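Local coordinates for protein glutamyl endopeptidase (Staphylococcus epidermidis, PDB 6PYM) that probably cleaves peptide bonds on the carboxyl side of glutamate, as a secreted serine endopeptidase of the S1B family, at residues E45-K50 and Q204-N209; Y75-F80 and Q110-A115; V173-G176 and V180-I183. The protein carries 1 engineered substitution. All coordinates share one frame; numbering follows the deposited sequence.

Interaction 1: E45-K50 and Q204-N209; sequences EILTNK and QFLRNN
Leu47 and Leu206 meet through their methyl groups. CD2 of Leu47 lies 3.7 Å from CD2 of Leu206. CD1 of Leu47 is a little farther from the same methyl, 4.1 Å from Leu206 CD2. One methyl of the helix residue therefore rests against both branches of the strand residue, and the two side chains approach at a slant. The touching atoms here are apolar, and the contact is small, with about 112 Å² buried over both segments.

The two leucines reach it differently. The CB of Leu47 already points at the helix. That of Leu206 does not, and the end of its side chain makes up the difference. Its CG is anti to the carbonyl carbon (chi1 -64°). A chi2 of 179° sends CD1 on in the extended direction, and CD2, the branch that turns aside, meets Leu47.

Farther along, the carboxylate of Glu45 only comes near Asn209, with OE2 4.5 Å from Asn209 O. Glu45 OE2 has its real partner in Arg98, whose NE forms a salt bridge with it. Asn209 is held from its own segment. Its ND2 donates to Phe205 O at 2.9 Å, with a nearly straight N-H...O angle of 173°. The acceptor lies almost in the amide plane, so the bond fixes the turn of the amide and folds the side chain back along the helix.

Phe205, next to Leu206, sets its ring edge-to-face with Tyr88. The contact joins the C-terminal helix 200-209 to strand 45-48 of the six-stranded barrel. In trypsin-like proteases the C-terminal helix packs against the N-terminal barrel, as here. Strand 95-99 pairs with 45-48, and its Ile96 touches Glu45, Leu47, Phe205 and Asn209. Ile86 of strand 80-87 meets Phe205 and Asn209.

Interaction 2: Y75-F80 and Q110-A115; sequences YPNGKF and QVVKPA
Asn77, in a type I beta turn of the loop leading into barrel strand 80-87, meets Val111 and Val112 at the end of the short helix 108-111. It makes the polar part of the contact. The turn runs from Tyr75 to Gly78 and is closed by Gly78 N bonding to Tyr75 O at 2.9 Å.

The link between Asn77 and Val111 is made by two waters. One accepts from Asn77 ND2 at 3.0 Å and donates to Val111 O. The other donates to Asn77 OD1 at 2.9 Å and also to Val111 O. Both ends of the amide are thus tied to one carbonyl at the end of the helix, and that oxygen takes two bonds. Directly, Asn77 OD1 and Val111 O are 4.0 Å apart. ND2 has a further partner in Ser68 OG, which helps to define how the amide is turned. The same nitrogen also sits against a methyl, with Asn77 ND2 3.4 Å from Val112 CG1.

The apolar part pairs Phe80 with Val111. Their side chains come from opposite directions. Phe80 CZ lies 3.6 Å from Val111 CG2, and the methyl meets the ring obliquely. Val111 CG1 is farther off, 4.1 Å from Phe80 CZ. With chi1 at -53°, CG1 of Val111 is anti to the carbonyl carbon and CG2 falls between N and C, where it meets the far end of the ring.

Val112 is the first residue to leave the helical conformation. It packs on Val40 of strand 34-42, while Phe80 begins strand 80-87 and bonds through its backbone to Val65 of strand 64-67. Pro67, at the end of 64-67, touches both Asn77 and Phe80.

Interaction 3: V173-G176 and V180-I183; sequences VFNG and VIGI
Val173 and Gly182 are held together by a backbone bond, Val173 N to Gly182 O at 2.9 Å. A second bond joins Ile181 N to Val173 O at 2.8 Å. The same oxygen also takes a CA-H...O contact from Val180 CA at 3.3 Å.

The strands form an antiparallel beta hairpin with a beta bulge. This hairpin, 172-174 with 180-188, belongs to the second, seven-stranded sheet of the trypsin-like fold, where 172-174 also pairs with 128-133. Val173 and Gly182 are a hydrogen-bonded pair, whereas Phe174 and Val180 are a non-hydrogen-bonded pair, so the register slips by one. Ile181 is the extra residue, with a near-helical psi of -19°.

Apolar side chains close the contact. With Val173 chi1 at -174°, CG1 lies opposite the backbone N and meets Ile181 CG1 at 3.6 Å, while CG2 lies over the Gly182 carbonyl. The Phe174 and Val180 side chains share one face of the sheet, where Phe174 CE1 touches Val180 CG2 at 3.6 Å. The Phe174 ring also packs edge-to-face with His18.

Asn175 supplies the one polar side chain; its ND2 packs 3.7 Å from Ile181 CG2. Its OD1 takes the backbone N of Gln179, across the hairpin turn.

Interactions 1 and 2 involve the six-stranded barrel of the trypsin-like fold, and interaction 3 lies in the seven-stranded sheet. The centres of interactions 1 and 2 are about 17 Å apart. Those of interactions 1 and 3 are about 15 Å apart, and those of interactions 2 and 3 about 19 Å. Along the chain, interaction 2 closes before interaction 3 opens, and both are nested inside the loop closed by interaction 1. Ile183 packs on Leu47 and Asn49, and Ala115 touches Val180. In trypsin-like proteases the catalytic triad lies in the cleft between the two barrels. Interactions 1 and 3 meet near it, close to predicted catalytic Asp93 and to engineered Ala169 at the predicted serine position.

Interaction 1: E45-K50 and Q204-N209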
loop_
_atom_site.group_PDB
_atom_site.type_symbol
_atom_site.label_atom_id
_atom_site.label_comp_id
_atom_site.label_asym_id
_atom_site.label_seq_id
_atom_site.Cartn_x
_atom_site.Cartn_y
_atom_site.Cartn_z
ATOM N N GLU A 45 3.674 5.158 -10.643
ATOM C CA GLU A 45 2.447 5.163 -9.857
ATOM C C GLU A 45 2.522 4.249 -8.648
ATOM O O GLU A 45 3.011 3.115 -8.735
ATOM C CB GLU A 45 1.244 4.719 -10.696
ATOM C CG GLU A 45 0.802 5.730 -11.747
ATOM C CD GLU A 45 1.590 5.659 -13.048
ATOM O OE1 GLU A 45 2.255 4.637 -13.320
ATOM O OE2 GLU A 45 1.507 6.650 -13.808
ATOM N N ILE A 46 1.973 4.741 -7.539
ATOM C CA ILE A 46 1.694 3.930 -6.363
ATOM C C ILE A 46 0.198 3.977 -6.092
ATOM O O ILE A 46 -0.511 4.892 -6.520
ATOM C CB ILE A 46 2.484 4.359 -5.103
ATOM C CG1 ILE A 46 1.982 5.697 -4.554
ATOM C CG2 ILE A 46 3.977 4.424 -5.392
ATOM C CD1 ILE A 46 2.422 5.969 -3.120
ATOM N N LEU A 47 -0.277 2.972 -5.361
ATOM C CA LEU A 47 -1.582 3.018 -4.714
ATOM C C LEU A 47 -1.401 3.311 -3.232
ATOM O O LEU A 47 -0.457 2.827 -2.594
ATOM C CB LEU A 47 -2.335 1.697 -4.853
ATOM C CG LEU A 47 -2.501 1.212 -6.294
ATOM C CD1 LEU A 47 -3.283 -0.093 -6.324
ATOM C CD2 LEU A 47 -3.129 2.277 -7.184
ATOM N N THR A 48 -2.329 4.091 -2.691
ATOM C CA THR A 48 -2.424 4.376 -1.268
ATOM C C THR A 48 -3.874 4.779 -0.980
ATOM O O THR A 48 -4.770 4.525 -1.795
ATOM C CB THR A 48 -1.361 5.412 -0.863
ATOM O OG1 THR A 48 -1.379 5.591 0.555
ATOM C CG2 THR A 48 -1.609 6.748 -1.545
ATOM N N ASN A 49 -4.109 5.390 0.183
ATOM C CA ASN A 49 -5.452 5.820 0.551
ATOM C C ASN A 49 -5.699 7.279 0.170
ATOM O O ASN A 49 -4.781 8.103 0.156
ATOM C CB ASN A 49 -5.685 5.737 2.061
ATOM C CG ASN A 49 -5.574 4.339 2.637
ATOM O OD1 ASN A 49 -5.237 4.202 3.811
ATOM N ND2 ASN A 49 -5.892 3.311 1.854
ATOM N N LYS A 50 -6.977 7.603 -0.063
ATOM C CA LYS A 50 -7.385 9.006 -0.136
ATOM C C LYS A 50 -6.990 9.761 1.118
ATOM O O LYS A 50 -6.488 10.888 1.041
ATOM C CB LYS A 50 -8.897 9.128 -0.339
ATOM C CG LYS A 50 -9.368 8.670 -1.701
ATOM C CD LYS A 50 -10.877 8.703 -1.798
ATOM C CE LYS A 50 -11.337 8.323 -3.190
ATOM N NZ LYS A 50 -12.810 8.161 -3.281
ATOM N N GLN A 204 -10.799 -1.775 -13.432
ATOM C CA GLN A 204 -11.007 -0.890 -14.576
ATOM C C GLN A 204 -10.369 0.470 -14.338
ATOM O O GLN A 204 -9.700 1.012 -15.222
ATOM C CB GLN A 204 -12.502 -0.739 -14.850
ATOM C CG GLN A 204 -13.153 -2.016 -15.334
ATOM C CD GLN A 204 -14.654 -1.888 -15.486
ATOM O OE1 GLN A 204 -15.261 -0.931 -15.010
ATOM N NE2 GLN A 204 -15.259 -2.853 -16.170
ATOM N N PHE A 205 -10.556 1.025 -13.142
ATOM C CA PHE A 205 -9.909 2.281 -12.776
ATOM C C PHE A 205 -8.394 2.182 -12.911
ATOM O O PHE A 205 -7.746 3.105 -13.415
ATOM C CB PHE A 205 -10.332 2.640 -11.345
ATOM C CG PHE A 205 -9.504 3.717 -10.677
ATOM C CD1 PHE A 205 -9.612 5.044 -11.059
ATOM C CD2 PHE A 205 -8.671 3.401 -9.611
ATOM C CE1 PHE A 205 -8.877 6.027 -10.419
ATOM C CE2 PHE A 205 -7.942 4.378 -8.971
ATOM C CZ PHE A 205 -8.041 5.691 -9.378
ATOM N N LEU A 206 -7.811 1.062 -12.482
ATOM C CA LEU A 206 -6.365 0.893 -12.608
ATOM C C LEU A 206 -5.937 0.869 -14.070
ATOM O O LEU A 206 -4.995 1.566 -14.463
ATOM C CB LEU A 206 -5.917 -0.379 -11.896
ATOM C CG LEU A 206 -6.131 -0.411 -10.385
ATOM C CD1 LEU A 206 -5.651 -1.751 -9.842
ATOM C CD2 LEU A 206 -5.432 0.763 -9.687
ATOM N N ARG A 207 -6.612 0.057 -14.894
ATOM C CA ARG A 207 -6.233 -0.048 -16.304
ATOM C C ARG A 207 -6.338 1.291 -17.016
ATOM O O ARG A 207 -5.528 1.594 -17.901
ATOM C CB ARG A 207 -7.111 -1.072 -17.021
ATOM C CG ARG A 207 -6.780 -2.499 -16.693
ATOM C CD ARG A 207 -7.556 -3.465 -17.568
ATOM N NE ARG A 207 -7.143 -4.830 -17.267
ATOM C CZ ARG A 207 -7.853 -5.705 -16.562
ATOM N NH1 ARG A 207 -9.047 -5.377 -16.107
ATOM N NH2 ARG A 207 -7.368 -6.917 -16.331
ATOM N N ASN A 208 -7.335 2.097 -16.660
ATOM C CA ASN A 208 -7.574 3.351 -17.361
ATOM C C ASN A 208 -6.649 4.473 -16.931
ATOM O O ASN A 208 -6.643 5.529 -17.575
ATOM C CB ASN A 208 -9.040 3.739 -17.236
ATOM C CG ASN A 208 -9.924 2.818 -18.039
ATOM O OD1 ASN A 208 -9.569 2.439 -19.152
ATOM N ND2 ASN A 208 -11.047 2.420 -17.471
ATOM N N ASN A 209 -5.858 4.273 -15.882
ATOM C CA ASN A 209 -4.912 5.276 -15.424
ATOM C C ASN A 209 -3.476 4.797 -15.398
ATOM O O ASN A 209 -2.567 5.633 -15.348
ATOM C CB ASN A 209 -5.283 5.760 -14.018
ATOM C CG ASN A 209 -6.511 6.605 -14.025
ATOM O OD1 ASN A 209 -6.431 7.806 -14.279
ATOM N ND2 ASN A 209 -7.659 5.998 -13.777
#

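Interaction 2: Y75-F80 and Q110-A115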
loop_
_atom_site.group_PDB
_atom_site.type_symbol
_atom_site.label_atom_id
_atom_site.label_comp_id
_atom_site.label_asym_id
_atom_site.label_seq_id
_atom_site.Cartn_x
_atom_site.Cartn_y
_atom_site.Cartn_z
ATOM N N TYR A 75 17.134 4.417 2.997
ATOM C CA TYR A 75 16.185 4.434 1.892
ATOM C C TYR A 75 16.960 3.948 0.676
ATOM O O TYR A 75 17.508 4.760 -0.085
ATOM C CB TYR A 75 15.682 5.861 1.682
ATOM C CG TYR A 75 14.904 6.421 2.851
ATOM C CD1 TYR A 75 13.737 5.809 3.293
ATOM C CD2 TYR A 75 15.317 7.580 3.497
ATOM C CE1 TYR A 75 13.002 6.332 4.345
ATOM C CE2 TYR A 75 14.591 8.107 4.562
ATOM C CZ TYR A 75 13.435 7.476 4.980
ATOM O OH TYR A 75 12.700 7.985 6.029
ATOM N N PRO A 76 17.058 2.635 0.456
ATOM C CA PRO A 76 17.968 2.141 -0.591
ATOM C C PRO A 76 17.586 2.601 -1.981
ATOM O O PRO A 76 18.454 2.720 -2.857
ATOM C CB PRO A 76 17.878 0.616 -0.447
ATOM C CG PRO A 76 16.559 0.378 0.226
ATOM C CD PRO A 76 16.382 1.536 1.167
ATOM N N ASN A 77 16.303 2.860 -2.219
ATOM C CA ASN A 77 15.832 3.352 -3.503
ATOM C C ASN A 77 15.502 4.837 -3.474
ATOM O O ASN A 77 14.820 5.331 -4.378
ATOM C CB ASN A 77 14.675 2.490 -4.006
ATOM C CG ASN A 77 15.154 1.124 -4.453
ATOM O OD1 ASN A 77 16.196 1.014 -5.095
ATOM N ND2 ASN A 77 14.432 0.079 -4.089
ATOM N N GLY A 78 16.005 5.556 -2.474
ATOM C CA GLY A 78 15.794 6.981 -2.366
ATOM C C GLY A 78 14.324 7.324 -2.215
ATOM O O GLY A 78 13.532 6.574 -1.622
ATOM N N LYS A 79 13.951 8.480 -2.757
ATOM C CA LYS A 79 12.576 8.939 -2.702
ATOM C C LYS A 79 12.129 9.456 -4.062
ATOM O O LYS A 79 12.940 9.759 -4.947
ATOM C CB LYS A 79 12.337 10.000 -1.615
ATOM C CG LYS A 79 12.730 11.417 -1.975
ATOM C CD LYS A 79 12.321 12.375 -0.860
ATOM C CE LYS A 79 12.392 13.831 -1.304
ATOM N NZ LYS A 79 13.780 14.271 -1.621
ATOM N N PHE A 80 10.809 9.533 -4.209
ATOM C CA PHE A 80 10.134 10.078 -5.373
ATOM C C PHE A 80 9.058 11.024 -4.869
ATOM O O PHE A 80 8.401 10.750 -3.859
ATOM C CB PHE A 80 9.508 8.947 -6.185
ATOM C CG PHE A 80 10.521 7.989 -6.732
ATOM C CD1 PHE A 80 11.062 6.995 -5.927
ATOM C CD2 PHE A 80 10.965 8.105 -8.035
ATOM C CE1 PHE A 80 12.021 6.136 -6.413
ATOM C CE2 PHE A 80 11.918 7.247 -8.529
ATOM C CZ PHE A 80 12.448 6.257 -7.720
ATOM N N GLN A 110 10.860 1.559 -12.491
ATOM C CA GLN A 110 12.124 1.031 -12.982
ATOM C C GLN A 110 13.054 0.626 -11.856
ATOM O O GLN A 110 13.839 -0.313 -12.025
ATOM C CB GLN A 110 12.840 2.087 -13.836
ATOM C CG GLN A 110 12.133 2.445 -15.137
ATOM C CD GLN A 110 12.811 3.580 -15.893
ATOM O OE1 GLN A 110 13.455 4.452 -15.300
ATOM N NE2 GLN A 110 12.671 3.570 -17.215
ATOM N N VAL A 111 12.987 1.306 -10.707
ATOM C CA VAL A 111 13.902 1.009 -9.612
ATOM C C VAL A 111 13.421 -0.156 -8.764
ATOM O O VAL A 111 14.240 -0.810 -8.104
ATOM C CB VAL A 111 14.216 2.254 -8.762
ATOM C CG1 VAL A 111 14.702 3.396 -9.647
ATOM C CG2 VAL A 111 13.020 2.683 -7.913
ATOM N N VAL A 112 12.119 -0.424 -8.746
ATOM C CA VAL A 112 11.554 -1.618 -8.140
ATOM C C VAL A 112 10.650 -2.267 -9.171
ATOM O O VAL A 112 10.235 -1.634 -10.145
ATOM C CB VAL A 112 10.760 -1.314 -6.851
ATOM C CG1 VAL A 112 11.651 -0.622 -5.845
ATOM C CG2 VAL A 112 9.518 -0.478 -7.149
ATOM N N LYS A 113 10.358 -3.541 -8.964
ATOM C CA LYS A 113 9.375 -4.216 -9.806
ATOM C C LYS A 113 7.972 -3.834 -9.350
ATOM O O LYS A 113 7.624 -4.082 -8.189
ATOM C CB LYS A 113 9.530 -5.729 -9.712
ATOM C CG LYS A 113 8.705 -6.474 -10.757
ATOM C CD LYS A 113 8.972 -7.972 -10.719
ATOM C CE LYS A 113 8.309 -8.683 -11.894
ATOM N NZ LYS A 113 6.822 -8.599 -11.853
ATOM N N PRO A 114 7.138 -3.258 -10.212
ATOM C CA PRO A 114 5.757 -2.984 -9.802
ATOM C C PRO A 114 5.069 -4.255 -9.325
ATOM O O PRO A 114 5.287 -5.346 -9.866
ATOM C CB PRO A 114 5.117 -2.429 -11.079
ATOM C CG PRO A 114 6.264 -1.783 -11.797
ATOM C CD PRO A 114 7.419 -2.733 -11.560
ATOM N N ALA A 115 4.244 -4.107 -8.293
ATOM C CA ALA A 115 3.547 -5.247 -7.725
ATOM C C ALA A 115 2.555 -5.826 -8.721
ATOM O O ALA A 115 2.018 -5.123 -9.582
ATOM C CB ALA A 115 2.800 -4.825 -6.465
HETATM O O HOH W 1 14.906 -2.281 -5.836
HETATM O O HOH W 2 16.976 -0.248 -7.623
#

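Interaction 3: V173-G176 and V180-I183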
loop_
_atom_site.group_PDB
_atom_site.type_symbol
_atom_site.label_atom_id
_atom_site.label_comp_id
_atom_site.label_asym_id
_atom_site.label_seq_id
_atom_site.Cartn_x
_atom_site.Cartn_y
_atom_site.Cartn_z
ATOM N N VAL A 173 -2.339 -5.449 0.688
ATOM C CA VAL A 173 -2.808 -6.724 1.212
ATOM C C VAL A 173 -2.408 -7.769 0.181
ATOM O O VAL A 173 -2.834 -7.687 -0.975
ATOM C CB VAL A 173 -4.336 -6.721 1.382
ATOM C CG1 VAL A 173 -4.793 -7.998 2.078
ATOM C CG2 VAL A 173 -4.821 -5.472 2.107
ATOM N N PHE A 174 -1.574 -8.727 0.572
ATOM C CA PHE A 174 -1.050 -9.732 -0.344
ATOM C C PHE A 174 -1.695 -11.085 -0.074
ATOM O O PHE A 174 -1.836 -11.501 1.083
ATOM C CB PHE A 174 0.462 -9.903 -0.169
ATOM C CG PHE A 174 1.288 -8.746 -0.658
ATOM C CD1 PHE A 174 1.488 -8.528 -2.008
ATOM C CD2 PHE A 174 1.914 -7.897 0.244
ATOM C CE1 PHE A 174 2.279 -7.469 -2.452
ATOM C CE2 PHE A 174 2.706 -6.839 -0.191
ATOM C CZ PHE A 174 2.892 -6.629 -1.541
ATOM N N ASN A 175 -2.048 -11.795 -1.152
ATOM C CA ASN A 175 -2.411 -13.200 -1.023
ATOM C C ASN A 175 -1.159 -14.080 -0.980
ATOM O O ASN A 175 -0.019 -13.601 -0.966
ATOM C CB ASN A 175 -3.399 -13.622 -2.115
ATOM C CG ASN A 175 -2.816 -13.553 -3.519
ATOM O OD1 ASN A 175 -1.599 -13.512 -3.704
ATOM N ND2 ASN A 175 -3.695 -13.560 -4.521
ATOM N N GLY A 176 -1.376 -15.401 -0.949
ATOM C CA GLY A 176 -0.278 -16.348 -0.870
ATOM C C GLY A 176 0.607 -16.369 -2.096
ATOM O O GLY A 176 1.759 -16.811 -2.009
ATOM N N VAL A 180 -1.410 -8.403 -4.979
ATOM C CA VAL A 180 -2.162 -7.428 -4.191
ATOM C C VAL A 180 -3.654 -7.646 -4.410
ATOM O O VAL A 180 -4.154 -7.489 -5.529
ATOM C CB VAL A 180 -1.759 -5.993 -4.559
ATOM C CG1 VAL A 180 -2.527 -4.982 -3.709
ATOM C CG2 VAL A 180 -0.260 -5.789 -4.422
ATOM N N ILE A 181 -4.366 -7.993 -3.337
ATOM C CA ILE A 181 -5.809 -8.191 -3.392
ATOM C C ILE A 181 -6.579 -6.972 -2.896
ATOM O O ILE A 181 -7.781 -6.851 -3.188
ATOM C CB ILE A 181 -6.241 -9.452 -2.609
ATOM C CG1 ILE A 181 -5.961 -9.302 -1.109
ATOM C CG2 ILE A 181 -5.587 -10.702 -3.197
ATOM C CD1 ILE A 181 -6.502 -10.464 -0.279
ATOM N N GLY A 182 -5.934 -6.082 -2.146
ATOM C CA GLY A 182 -6.593 -4.918 -1.583
ATOM C C GLY A 182 -5.568 -3.934 -1.070
ATOM O O GLY A 182 -4.366 -4.213 -1.047
ATOM N N ILE A 183 -6.066 -2.767 -0.663
ATOM C CA ILE A 183 -5.243 -1.698 -0.102
ATOM C C ILE A 183 -5.807 -1.382 1.278
ATOM O O ILE A 183 -6.935 -0.882 1.395
ATOM C CB ILE A 183 -5.221 -0.454 -1.005
ATOM C CG1 ILE A 183 -4.661 -0.790 -2.401
ATOM C CG2 ILE A 183 -4.450 0.685 -0.345
ATOM C CD1 ILE A 183 -3.203 -1.239 -2.416
#